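PDB 1PQ4: periplasmic binding protein component of an ABC type zinc uptake transporter from Synechocystis sp., which probably binds zinc ions in the periplasm and hands them to an ABC-type transporter for uptake into the cell. Local coordinates for residues Phe15-Val24 and Val141-Leu152. Numbering follows the deposited sequence.
Sequences FLEKIGGDLV and VKRQATTIAKEL
K142 O, on the helix whose other side receives I19, is gripped from opposite faces of its carbonyl plane by T146 N and T146 OG1, the latter at 2.9 Å; threonine suits this outer side because its hydroxyl can turn back onto its own helix. The side facing helix 15-20 is largely apolar. There I19 is a knob in the hole formed by A145, I148, A149 and L152. With CG1 anti to the carbonyl carbon (chi1 -69°), its two branches diverge: CD1 lies 3.8 Å from A145 CB, while CG2 lies 3.9 Å from A149 CB. Alanines are short enough to admit the isoleucine, where the axes pass 10.2 Å apart at -53°. L16 reaches across to L152, CD1 to CD1 at 3.8 Å, beside strand 3-7. At the other end V141 CG1 makes a CH-pi contact over the F15 ring, 3.9 Å from its centroid, and W273 packs edge-to-face with that ring. Replacing F15 with an alanine would probably open a gap beside V141 and cost W273 an edge-to-face partner. Q144 OE1 approaches the ring obliquely, while Q144 NE2 hydrogen-bonds to I134 O, one residue after zinc ligand H133. Cohesion across the interface therefore rests on shape and dispersion.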
ATOM      1  N   PHE A  15       0.660   8.450   7.043  1.00  9.68           N
ATOM      2  CA  PHE A  15      -0.396   9.386   6.651  1.00 11.18           C
ATOM      3  C   PHE A  15      -0.947  10.049   7.909  1.00 12.68           C
ATOM      4  O   PHE A  15      -1.137  11.261   7.952  1.00 13.09           O
ATOM      5  CB  PHE A  15      -1.539   8.648   5.981  1.00  9.55           C
ATOM      6  CG  PHE A  15      -1.155   7.855   4.764  1.00 11.44           C
ATOM      7  CD1 PHE A  15      -2.041   6.859   4.290  1.00 13.63           C
ATOM      8  CD2 PHE A  15       0.033   8.082   4.082  1.00 12.40           C
ATOM      9  CE1 PHE A  15      -1.743   6.103   3.164  1.00 15.56           C
ATOM     10  CE2 PHE A  15       0.357   7.325   2.924  1.00  8.29           C
ATOM     11  CZ  PHE A  15      -0.524   6.338   2.472  1.00 12.98           C
ATOM     12  N   LEU A  16      -1.231   9.248   8.934  1.00 14.27           N
ATOM     13  CA  LEU A  16      -1.769   9.826  10.157  1.00 13.85           C
ATOM     14  C   LEU A  16      -0.817  10.771  10.844  1.00 20.35           C
ATOM     15  O   LEU A  16      -1.252  11.797  11.418  1.00 17.20           O
ATOM     16  CB  LEU A  16      -2.204   8.744  11.157  1.00 16.26           C
ATOM     17  CG  LEU A  16      -3.672   8.302  10.975  1.00 18.19           C
ATOM     18  CD1 LEU A  16      -4.621   9.427  11.404  1.00 19.84           C
ATOM     19  CD2 LEU A  16      -3.935   7.983   9.485  1.00 17.94           C
ATOM     20  N   GLU A  17       0.468  10.399  10.866  1.00 15.25           N
ATOM     21  CA  GLU A  17       1.469  11.287  11.500  1.00 15.05           C
ATOM     22  C   GLU A  17       1.506  12.635  10.757  1.00 15.78           C
ATOM     23  O   GLU A  17       1.601  13.671  11.377  1.00 14.57           O
ATOM     24  CB  GLU A  17       2.864  10.643  11.455  1.00 15.02           C
ATOM     25  CG  GLU A  17       3.985  11.438  12.165  1.00 17.60           C
ATOM     26  CD  GLU A  17       3.678  11.768  13.622  1.00 21.00           C
ATOM     27  OE1 GLU A  17       2.929  11.007  14.295  1.00 22.09           O
ATOM     28  OE2 GLU A  17       4.206  12.807  14.107  1.00 24.83           O
ATOM     29  N   LYS A  18       1.451  12.607   9.438  1.00 11.54           N
ATOM     30  CA  LYS A  18       1.503  13.839   8.637  1.00 13.98           C
ATOM     31  C   LYS A  18       0.264  14.717   8.881  1.00 20.38           C
ATOM     32  O   LYS A  18       0.335  15.942   8.957  1.00 18.66           O
ATOM     33  CB  LYS A  18       1.548  13.474   7.146  1.00 14.20           C
ATOM     34  CG  LYS A  18       2.921  12.968   6.697  1.00 17.11           C
ATOM     35  CD  LYS A  18       3.891  14.184   6.606  1.00 25.06           C
ATOM     36  CE  LYS A  18       5.370  13.758   6.435  1.00 32.84           C
ATOM     37  NZ  LYS A  18       6.197  14.938   5.998  1.00 30.64           N
ATOM     38  N   ILE A  19      -0.875  14.065   9.017  1.00 14.82           N
ATOM     39  CA  ILE A  19      -2.135  14.811   9.175  1.00 14.34           C
ATOM     40  C   ILE A  19      -2.382  15.237  10.606  1.00 16.52           C
ATOM     41  O   ILE A  19      -2.808  16.364  10.881  1.00 19.39           O
ATOM     42  CB  ILE A  19      -3.286  13.924   8.683  1.00 18.67           C
ATOM     43  CG1 ILE A  19      -3.193  13.767   7.171  1.00 17.21           C
ATOM     44  CG2 ILE A  19      -4.678  14.505   9.143  1.00 20.40           C
ATOM     45  CD1 ILE A  19      -4.072  12.666   6.592  1.00 28.05           C
ATOM     46  N   GLY A  20      -2.057  14.355  11.540  1.00 14.49           N
ATOM     47  CA  GLY A  20      -2.335  14.630  12.951  1.00 14.99           C
ATOM     48  C   GLY A  20      -1.199  15.111  13.820  1.00 18.82           C
ATOM     49  O   GLY A  20      -1.431  15.826  14.801  1.00 18.71           O
ATOM     50  N   GLY A  21       0.027  14.697  13.494  1.00 18.94           N
ATOM     51  CA  GLY A  21       1.170  15.104  14.302  1.00 19.74           C
ATOM     52  C   GLY A  21       0.948  14.704  15.756  1.00 22.62           C
ATOM     53  O   GLY A  21       0.480  13.615  16.018  1.00 17.66           O
ATOM     54  N   ASP A  22       1.268  15.596  16.693  1.00 20.10           N
ATOM     55  CA  ASP A  22       1.136  15.318  18.121  1.00 21.87           C
ATOM     56  C   ASP A  22      -0.287  15.203  18.630  1.00 20.00           C
ATOM     57  O   ASP A  22      -0.500  14.839  19.787  1.00 18.66           O
ATOM     58  CB  ASP A  22       1.836  16.405  18.948  1.00 30.82           C
ATOM     59  CG  ASP A  22       3.316  16.377  18.795  1.00 41.13           C
ATOM     60  OD1 ASP A  22       3.852  15.309  18.408  1.00 37.06           O
ATOM     61  OD2 ASP A  22       3.945  17.429  19.071  1.00 50.36           O
ATOM     62  N   LEU A  23      -1.269  15.550  17.805  1.00 16.76           N
ATOM     63  CA  LEU A  23      -2.664  15.435  18.233  1.00 19.34           C
ATOM     64  C   LEU A  23      -3.200  14.005  18.212  1.00 16.72           C
ATOM     65  O   LEU A  23      -4.304  13.766  18.671  1.00 17.83           O
ATOM     66  CB  LEU A  23      -3.557  16.284  17.329  1.00 16.06           C
ATOM     67  CG  LEU A  23      -3.086  17.749  17.375  1.00 23.38           C
ATOM     68  CD1 LEU A  23      -3.824  18.564  16.330  1.00 23.91           C
ATOM     69  CD2 LEU A  23      -3.372  18.297  18.788  1.00 25.88           C
ATOM     70  N   VAL A  24      -2.449  13.078  17.620  1.00 15.94           N
ATOM     71  CA  VAL A  24      -2.893  11.687  17.556  1.00 15.02           C
ATOM     72  C   VAL A  24      -1.745  10.767  18.031  1.00 17.00           C
ATOM     73  O   VAL A  24      -0.579  11.136  18.021  1.00 14.17           O
ATOM     74  CB  VAL A  24      -3.309  11.255  16.091  1.00 16.64           C
ATOM     75  CG1 VAL A  24      -4.510  12.155  15.561  1.00 19.12           C
ATOM     76  CG2 VAL A  24      -2.137  11.374  15.125  1.00 14.08           C
ATOM     77  N   VAL A 141      -3.633   8.884  -2.614  1.00 13.68           N
ATOM     78  CA  VAL A 141      -3.437   9.191  -1.204  1.00 12.15           C
ATOM     79  C   VAL A 141      -3.903  10.602  -0.887  1.00  9.89           C
ATOM     80  O   VAL A 141      -4.232  10.894   0.252  1.00 13.72           O
ATOM     81  CB  VAL A 141      -1.931   8.937  -0.773  1.00 11.15           C
ATOM     82  CG1 VAL A 141      -1.626   9.501   0.631  1.00  8.48           C
ATOM     83  CG2 VAL A 141      -1.740   7.382  -0.716  1.00 10.40           C
ATOM     84  N   LYS A 142      -3.824  11.508  -1.868  1.00 13.04           N
ATOM     85  CA  LYS A 142      -4.404  12.843  -1.628  1.00 15.43           C
ATOM     86  C   LYS A 142      -5.858  12.713  -1.191  1.00 15.80           C
ATOM     87  O   LYS A 142      -6.286  13.417  -0.304  1.00 13.57           O
ATOM     88  CB  LYS A 142      -4.437  13.713  -2.896  1.00 18.63           C
ATOM     89  CG  LYS A 142      -3.035  14.072  -3.410  1.00 19.87           C
ATOM     90  CD  LYS A 142      -3.168  15.000  -4.635  1.00 28.41           C
ATOM     91  CE  LYS A 142      -1.818  15.294  -5.297  1.00 34.28           C
ATOM     92  NZ  LYS A 142      -2.009  16.399  -6.319  1.00 32.78           N
ATOM     93  N   ARG A 143      -6.610  11.852  -1.861  1.00 16.81           N
ATOM     94  CA  ARG A 143      -8.029  11.644  -1.494  1.00 19.45           C
ATOM     95  C   ARG A 143      -8.135  11.000  -0.140  1.00 17.29           C
ATOM     96  O   ARG A 143      -8.982  11.410   0.659  1.00 15.89           O
ATOM     97  CB  ARG A 143      -8.736  10.741  -2.515  1.00 24.08           C
ATOM     98  CG  ARG A 143      -8.459  11.101  -3.954  1.00 41.95           C
ATOM     99  CD  ARG A 143      -8.933  12.491  -4.244  1.00 52.81           C
ATOM    100  NE  ARG A 143      -8.930  12.812  -5.667  1.00 64.89           N
ATOM    101  CZ  ARG A 143      -9.776  13.681  -6.220  1.00 72.30           C
ATOM    102  NH1 ARG A 143     -10.685  14.296  -5.462  1.00 74.23           N
ATOM    103  NH2 ARG A 143      -9.709  13.949  -7.520  1.00 74.10           N
ATOM    104  N   GLN A 144      -7.289   9.977   0.147  1.00 14.74           N
ATOM    105  CA  GLN A 144      -7.379   9.345   1.474  1.00 12.38           C
ATOM    106  C   GLN A 144      -7.079  10.345   2.563  1.00 14.43           C
ATOM    107  O   GLN A 144      -7.758  10.387   3.591  1.00 14.84           O
ATOM    108  CB  GLN A 144      -6.403   8.164   1.570  1.00 17.40           C
ATOM    109  CG  GLN A 144      -6.776   6.985   0.650  1.00 13.72           C
ATOM    110  CD  GLN A 144      -5.554   6.135   0.289  1.00 16.84           C
ATOM    111  OE1 GLN A 144      -4.958   5.503   1.153  1.00 17.74           O
ATOM    112  NE2 GLN A 144      -5.184   6.138  -0.993  1.00 16.18           N
ATOM    113  N   ALA A 145      -6.047  11.156   2.340  1.00 12.75           N
ATOM    114  CA  ALA A 145      -5.663  12.138   3.327  1.00 10.95           C
ATOM    115  C   ALA A 145      -6.779  13.150   3.610  1.00 12.50           C
ATOM    116  O   ALA A 145      -6.977  13.543   4.763  1.00 14.23           O
ATOM    117  CB  ALA A 145      -4.374  12.921   2.855  1.00 11.45           C
ATOM    118  N   THR A 146      -7.419  13.619   2.542  1.00 13.48           N
ATOM    119  CA  THR A 146      -8.514  14.599   2.703  1.00 13.79           C
ATOM    120  C   THR A 146      -9.652  14.008   3.561  1.00 15.75           C
ATOM    121  O   THR A 146     -10.121  14.628   4.493  1.00 16.42           O
ATOM    122  CB  THR A 146      -9.005  15.021   1.333  1.00 17.18           C
ATOM    123  OG1 THR A 146      -7.908  15.620   0.651  1.00 17.77           O
ATOM    124  CG2 THR A 146     -10.175  16.031   1.427  1.00 20.04           C
ATOM    125  N   THR A 147     -10.030  12.767   3.274  1.00 15.54           N
ATOM    126  CA  THR A 147     -11.096  12.078   3.993  1.00 17.36           C
ATOM    127  C   THR A 147     -10.675  11.932   5.430  1.00 17.74           C
ATOM    128  O   THR A 147     -11.438  12.216   6.351  1.00 15.61           O
ATOM    129  CB  THR A 147     -11.365  10.686   3.351  1.00 19.73           C
ATOM    130  OG1 THR A 147     -11.841  10.867   2.007  1.00 20.47           O
ATOM    131  CG2 THR A 147     -12.406   9.876   4.174  1.00 19.93           C
ATOM    132  N   ILE A 148      -9.437  11.494   5.659  1.00 14.51           N
ATOM    133  CA  ILE A 148      -9.016  11.335   7.042  1.00 13.30           C
ATOM    134  C   ILE A 148      -9.025  12.641   7.849  1.00 12.09           C
ATOM    135  O   ILE A 148      -9.516  12.684   8.999  1.00 14.67           O
ATOM    136  CB  ILE A 148      -7.605  10.669   7.087  1.00 14.61           C
ATOM    137  CG1 ILE A 148      -7.679   9.255   6.450  1.00 17.61           C
ATOM    138  CG2 ILE A 148      -7.107  10.629   8.524  1.00 19.70           C
ATOM    139  CD1 ILE A 148      -6.326   8.605   6.174  1.00 28.05           C
ATOM    140  N   ALA A 149      -8.470  13.709   7.272  1.00 13.34           N
ATOM    141  CA  ALA A 149      -8.398  14.983   7.990  1.00 16.33           C
ATOM    142  C   ALA A 149      -9.819  15.478   8.302  1.00 16.29           C
ATOM    143  O   ALA A 149     -10.094  15.933   9.401  1.00 19.15           O
ATOM    144  CB  ALA A 149      -7.649  16.037   7.138  1.00 13.59           C
ATOM    145  N   LYS A 150     -10.702  15.384   7.310  1.00 16.31           N
ATOM    146  CA  LYS A 150     -12.102  15.821   7.488  1.00 20.47           C
ATOM    147  C   LYS A 150     -12.718  15.020   8.641  1.00 21.21           C
ATOM    148  O   LYS A 150     -13.372  15.591   9.516  1.00 21.80           O
ATOM    149  CB  LYS A 150     -12.892  15.591   6.176  1.00 25.21           C
ATOM    150  CG  LYS A 150     -14.420  15.715   6.321  1.00 43.23           C
ATOM    151  CD  LYS A 150     -15.180  15.114   5.130  1.00 53.47           C
ATOM    152  CE  LYS A 150     -16.680  14.947   5.450  1.00 62.53           C
ATOM    153  NZ  LYS A 150     -16.957  14.153   6.711  1.00 65.31           N
ATOM    154  N   GLU A 151     -12.505  13.697   8.681  1.00 22.25           N
ATOM    155  CA  GLU A 151     -13.079  12.938   9.783  1.00 20.87           C
ATOM    156  C   GLU A 151     -12.453  13.231  11.111  1.00 24.98           C
ATOM    157  O   GLU A 151     -13.160  13.249  12.132  1.00 23.71           O
ATOM    158  CB  GLU A 151     -13.036  11.445   9.501  1.00 24.94           C
ATOM    159  CG  GLU A 151     -13.829  11.123   8.279  1.00 28.93           C
ATOM    160  CD  GLU A 151     -15.309  10.877   8.568  1.00 39.49           C
ATOM    161  OE1 GLU A 151     -15.907  11.594   9.394  1.00 36.59           O
ATOM    162  OE2 GLU A 151     -15.867   9.956   7.945  1.00 45.24           O
ATOM    163  N   LEU A 152     -11.136  13.465  11.142  1.00 22.99           N
ATOM    164  CA  LEU A 152     -10.468  13.777  12.422  1.00 18.24           C
ATOM    165  C   LEU A 152     -10.931  15.143  12.969  1.00 16.33           C
ATOM    166  O   LEU A 152     -10.998  15.363  14.208  1.00 21.11           O
ATOM    167  CB  LEU A 152      -8.926  13.803  12.270  1.00 21.30           C
ATOM    168  CG  LEU A 152      -8.258  12.415  12.105  1.00 23.32           C
ATOM    169  CD1 LEU A 152      -6.724  12.549  12.052  1.00 21.98           C
ATOM    170  CD2 LEU A 152      -8.724  11.543  13.271  1.00 24.16           C
TER